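Local coordinates for protein D-galactonate dehydratase family member Dd703_0947 (Dickeya dadantii, PDB 4IHC) that dehydrates D-mannonate and D-gluconate to 2-dehydro-3-deoxy-D-gluconate with low activity, using one magnesium ion per subunit, though these are probably not its physiological substrates, at residues Cys149-Gly154 and Val174-Gly179; Phe243-His248 and Phe269-Pro274. All blocks are in the same frame, centred on the assembly; numbering follows the deposited sequence.

From the N terminus, the chain runs along strand 145-153, through helix 156-168 and into the parallel strand 173-178. Contact 1 closes that first loop. Strand 242-246, helix 253-263 and strand 270-272 follow, and contact 2 closes this second loop. The two loops stand in series; neither nests in nor crosses the other. Each is a beta-alpha-beta unit of the barrel domain of this enolase-superfamily enzyme. Strands 173-178 and 242-246 are neighbours, which puts both contacts in one sheet, their centres about 11 Å apart. The side chain of Gln177 links them: its OE1 lies 2.8 Å from Asp246 N, probably as a hydrogen bond.

Contact 1. Residues Cys149-Gly154 and Val174-Gly179; sequences CHTDGG and VRCQMG
His150 and Arg175 form a stack across two parallel strands. The guanidinium of Arg175 lies flat on the imidazole, with centres 4.4 Å apart and planes at 20°. Arg175 CD also sits over the same ring face, in a CH-pi contact 3.8 Å from the His150 ring centroid. The arginine chain leaves with CG anti to the backbone N (chi1 178°) and stays extended to NE, which lays it along one face of the ring. On the other face of the guanidinium lies Gln177 OE1, which accepts a hydrogen bond from Asp246 N.

Polar groups fix this layer. One water takes a bond from Arg175 NH2 and donates to Asp152 OD1 and to Arg175 O. It bridges the opposite charges of Asp152 and Arg175, whose OD1 and NH2 are 4.3 Å apart, beyond a salt bridge. His150 NE2 bonds to Glu375, and Arg175 NH1 to the magnesium ligand Asp246. His150 and Glu375 probably bind substrate, by analogy with relatives. This and the bond to the metal ligand are consistent with the stack lining the active site.

The backbone bonds alternate as in a parallel sheet. Arg175 N gives to Cys149 O at 3.0 Å, and Thr151 N to Arg175 O at 2.8 Å. Arg175 O has a further donor in Thr151 OG1, at 2.9 Å, which sits above the carbonyl plane. Further along the bonds weaken, but Gly179 N still reaches Gly153 O at 2.9 Å.

On the opposite face of the sheet Cys149, Thr151, Val174 and Cys176 are buried. Thr151 and Cys149 meet helix 156-168, the connection of this beta-alpha-beta unit. Cys176 packs on helix 219-237, and the far edge of strand 173-178 pairs with strand 242-246.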
# COMPACT_ATOMS: atom_id res chain seq x y z
N CYS A 149 29.75 23.11 14.88
CA CYS A 149 30.51 24.01 14.03
C CYS A 149 31.12 23.20 12.89
O CYS A 149 31.14 21.97 12.92
CB CYS A 149 31.64 24.68 14.82
SG CYS A 149 32.83 23.48 15.46
N HIS A 150 31.57 23.90 11.86
CA HIS A 150 32.17 23.25 10.70
C HIS A 150 33.65 22.97 10.94
O HIS A 150 34.37 23.81 11.45
CB HIS A 150 32.03 24.14 9.49
CG HIS A 150 30.61 24.34 9.05
ND1 HIS A 150 30.28 24.80 7.79
CD2 HIS A 150 29.43 24.12 9.70
CE1 HIS A 150 28.96 24.87 7.69
NE2 HIS A 150 28.43 24.47 8.83
N THR A 151 34.09 21.78 10.57
CA THR A 151 35.53 21.50 10.54
C THR A 151 35.92 20.97 9.17
O THR A 151 35.48 19.89 8.76
CB THR A 151 35.93 20.49 11.62
OG1 THR A 151 35.17 19.28 11.45
CG2 THR A 151 35.66 21.07 13.02
N ASP A 152 36.73 21.72 8.44
CA ASP A 152 37.11 21.29 7.09
C ASP A 152 38.57 20.91 7.02
O ASP A 152 39.33 21.12 7.97
CB ASP A 152 36.81 22.39 6.08
CG ASP A 152 35.38 22.91 6.20
OD1 ASP A 152 34.45 22.09 6.35
OD2 ASP A 152 35.19 24.14 6.17
N GLY A 153 38.99 20.36 5.89
CA GLY A 153 40.40 20.11 5.69
C GLY A 153 40.65 19.45 4.37
O GLY A 153 39.77 18.74 3.84
N GLY A 154 41.85 19.67 3.83
CA GLY A 154 42.26 19.05 2.57
C GLY A 154 42.50 17.55 2.68
O GLY A 154 42.53 16.87 1.66
N VAL A 174 30.41 18.25 15.53
CA VAL A 174 31.20 18.85 14.47
C VAL A 174 30.77 18.26 13.13
O VAL A 174 30.41 17.10 13.05
CB VAL A 174 32.70 18.63 14.70
CG1 VAL A 174 33.12 19.26 16.03
CG2 VAL A 174 33.04 17.15 14.69
N ARG A 175 30.74 19.08 12.09
CA ARG A 175 30.49 18.63 10.73
C ARG A 175 31.87 18.45 10.09
O ARG A 175 32.65 19.37 10.09
CB ARG A 175 29.70 19.71 9.99
CG ARG A 175 29.33 19.50 8.51
CD ARG A 175 28.83 20.85 8.02
NE ARG A 175 28.29 20.94 6.66
CZ ARG A 175 28.95 21.41 5.60
NH1 ARG A 175 28.34 21.48 4.42
NH2 ARG A 175 30.22 21.79 5.71
N CYS A 176 32.15 17.26 9.54
CA CYS A 176 33.46 16.93 8.96
C CYS A 176 33.41 16.72 7.47
O CYS A 176 32.82 15.72 6.99
CB CYS A 176 33.93 15.60 9.53
SG CYS A 176 33.61 15.51 11.29
N GLN A 177 34.05 17.62 6.73
CA GLN A 177 34.16 17.48 5.28
C GLN A 177 35.64 17.48 4.95
O GLN A 177 36.38 18.31 5.46
CB GLN A 177 33.50 18.66 4.56
CG GLN A 177 32.10 18.99 5.03
CD GLN A 177 31.08 17.93 4.63
OE1 GLN A 177 30.27 17.48 5.46
NE2 GLN A 177 31.11 17.51 3.35
N MET A 178 36.05 16.56 4.10
CA MET A 178 37.41 16.56 3.58
C MET A 178 37.33 16.90 2.11
O MET A 178 36.60 16.23 1.36
CB MET A 178 38.05 15.17 3.75
CG MET A 178 39.43 15.01 3.15
SD MET A 178 40.19 13.43 3.59
CE MET A 178 39.16 12.24 2.71
N GLY A 179 38.06 17.93 1.70
CA GLY A 179 38.14 18.35 0.29
C GLY A 179 36.84 18.94 -0.26
O GLY A 179 35.98 19.41 0.50
O HOH W 1 32.33 21.24 7.73

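Contact 2. Residues Phe243-His248 and Phe269-Pro274; sequences FIHDVH and FYLEDP. With MG (magnesium ion), chain I.
The magnesium site of the enzyme sits at the C-terminal end of two neighbouring parallel strands, where Asp246 and Glu272 converge on the ion from the same face of the sheet. Asp246 OD2 binds the metal at 2.0 Å and Glu272 OE2 at 1.9 Å. The two oxygens lie only 2.8 Å apart, a closeness the cation makes tolerable. Their carboxylate planes are turned 39° against each other. The Glu272 side chain is fully stretched to its carboxylate (chi2 177°), which brings OE2 to the ion. Two waters and Glu298 are the other ligands seen; one of these waters also donates to Asp246 OD1 and Asp273 OD2. Arg319 bonds to Glu272 OE2, probably offsetting some of the negative charge.

The strands belong to a beta-alpha-beta unit of the enolase-type barrel, connected by helix 253-263, with metal ligands at the strand ends as in this superfamily. Glu272 N bonds to His245 O at 2.8 Å, and Val247 N to Glu272 O at 2.9 Å. Next in the chain is His248, the probable proton donor or acceptor.

Toward the N-terminal ends of the strands, Ile244 lies on the same face of the sheet as Asp246 and Glu272. Its CD1 lies over the Tyr270 ring, 4.1 Å from the centroid, and also touches Phe269 CD2. On the other face Leu271 CD1 meets the edge of the His245 ring, in its plane.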
# COMPACT_ATOMS: atom_id res chain seq x y z
N PHE A 243 29.49 13.41 15.10
CA PHE A 243 29.98 13.76 13.76
C PHE A 243 28.81 13.95 12.87
O PHE A 243 27.89 13.15 12.89
CB PHE A 243 30.79 12.63 13.11
CG PHE A 243 32.15 12.41 13.70
CD1 PHE A 243 32.79 13.42 14.41
CD2 PHE A 243 32.82 11.22 13.49
CE1 PHE A 243 34.06 13.23 14.93
CE2 PHE A 243 34.09 11.02 14.01
CZ PHE A 243 34.71 12.03 14.74
N ILE A 244 28.88 14.98 12.05
CA ILE A 244 27.88 15.23 11.04
C ILE A 244 28.58 15.26 9.67
O ILE A 244 29.63 15.86 9.56
CB ILE A 244 27.23 16.56 11.32
CG1 ILE A 244 26.17 16.38 12.42
CG2 ILE A 244 26.67 17.20 10.05
CD1 ILE A 244 25.70 17.68 13.01
N HIS A 245 28.02 14.62 8.64
CA HIS A 245 28.59 14.76 7.30
C HIS A 245 27.50 15.22 6.34
O HIS A 245 26.39 14.71 6.38
CB HIS A 245 29.18 13.42 6.81
CG HIS A 245 29.83 13.52 5.47
ND1 HIS A 245 31.00 14.22 5.25
CD2 HIS A 245 29.47 13.00 4.26
CE1 HIS A 245 31.32 14.16 3.97
NE2 HIS A 245 30.42 13.41 3.35
N ASP A 246 27.84 16.17 5.47
CA ASP A 246 26.93 16.73 4.48
C ASP A 246 27.22 16.23 3.07
O ASP A 246 28.23 16.61 2.47
CB ASP A 246 27.08 18.26 4.49
CG ASP A 246 25.86 18.99 3.93
OD1 ASP A 246 25.10 18.40 3.13
OD2 ASP A 246 25.68 20.19 4.26
N VAL A 247 26.35 15.38 2.53
CA VAL A 247 26.48 14.89 1.17
C VAL A 247 26.11 15.99 0.16
O VAL A 247 26.61 16.01 -0.98
CB VAL A 247 25.60 13.66 0.93
CG1 VAL A 247 25.73 13.16 -0.50
CG2 VAL A 247 25.92 12.54 1.91
N HIS A 248 25.20 16.87 0.54
CA HIS A 248 24.97 18.09 -0.23
C HIS A 248 24.50 17.77 -1.64
O HIS A 248 24.91 18.45 -2.58
CB HIS A 248 26.29 18.86 -0.32
CG HIS A 248 26.13 20.33 -0.44
ND1 HIS A 248 25.63 20.94 -1.57
CD2 HIS A 248 26.46 21.34 0.40
CE1 HIS A 248 25.63 22.25 -1.41
NE2 HIS A 248 26.12 22.52 -0.22
N PHE A 269 25.91 11.50 13.83
CA PHE A 269 24.76 12.16 14.42
C PHE A 269 23.69 12.34 13.33
O PHE A 269 22.48 12.10 13.57
CB PHE A 269 25.17 13.50 15.01
CG PHE A 269 24.07 14.21 15.71
CD1 PHE A 269 23.72 13.86 17.01
CD2 PHE A 269 23.37 15.23 15.09
CE1 PHE A 269 22.68 14.51 17.66
CE2 PHE A 269 22.32 15.86 15.73
CZ PHE A 269 22.00 15.52 17.03
N TYR A 270 24.13 12.80 12.16
CA TYR A 270 23.33 12.66 10.95
C TYR A 270 24.09 12.83 9.64
O TYR A 270 25.06 13.55 9.56
CB TYR A 270 22.09 13.54 10.95
CG TYR A 270 22.24 15.06 11.00
CD1 TYR A 270 22.89 15.77 10.00
CD2 TYR A 270 21.60 15.79 12.01
CE1 TYR A 270 22.98 17.18 10.04
CE2 TYR A 270 21.66 17.18 12.04
CZ TYR A 270 22.35 17.87 11.05
OH TYR A 270 22.38 19.25 11.11
N LEU A 271 23.62 12.12 8.62
CA LEU A 271 24.07 12.28 7.26
C LEU A 271 23.09 13.22 6.53
O LEU A 271 21.90 12.93 6.46
CB LEU A 271 24.12 10.92 6.58
CG LEU A 271 24.61 10.85 5.12
CD1 LEU A 271 26.05 11.33 5.01
CD2 LEU A 271 24.51 9.43 4.58
N GLU A 272 23.60 14.34 6.01
CA GLU A 272 22.75 15.42 5.55
C GLU A 272 22.61 15.46 4.03
O GLU A 272 23.58 15.24 3.30
CB GLU A 272 23.34 16.76 6.04
CG GLU A 272 22.73 17.97 5.40
CD GLU A 272 23.27 19.26 5.97
OE1 GLU A 272 23.82 19.22 7.10
OE2 GLU A 272 23.14 20.31 5.31
N ASP A 273 21.39 15.77 3.56
CA ASP A 273 21.12 15.92 2.12
C ASP A 273 21.67 14.78 1.23
O ASP A 273 22.39 15.02 0.29
CB ASP A 273 21.58 17.30 1.62
CG ASP A 273 20.65 18.46 2.11
OD1 ASP A 273 19.69 18.20 2.88
OD2 ASP A 273 20.89 19.64 1.74
N PRO A 274 21.27 13.52 1.50
CA PRO A 274 21.68 12.44 0.61
C PRO A 274 21.07 12.58 -0.79
O PRO A 274 21.62 12.06 -1.75
CB PRO A 274 21.13 11.18 1.30
CG PRO A 274 20.03 11.66 2.16
CD PRO A 274 20.46 13.04 2.62
MG MG I . 24.07 21.40 4.06
O HOH W 2 23.25 20.38 2.53
O HOH W 3 24.93 22.56 2.90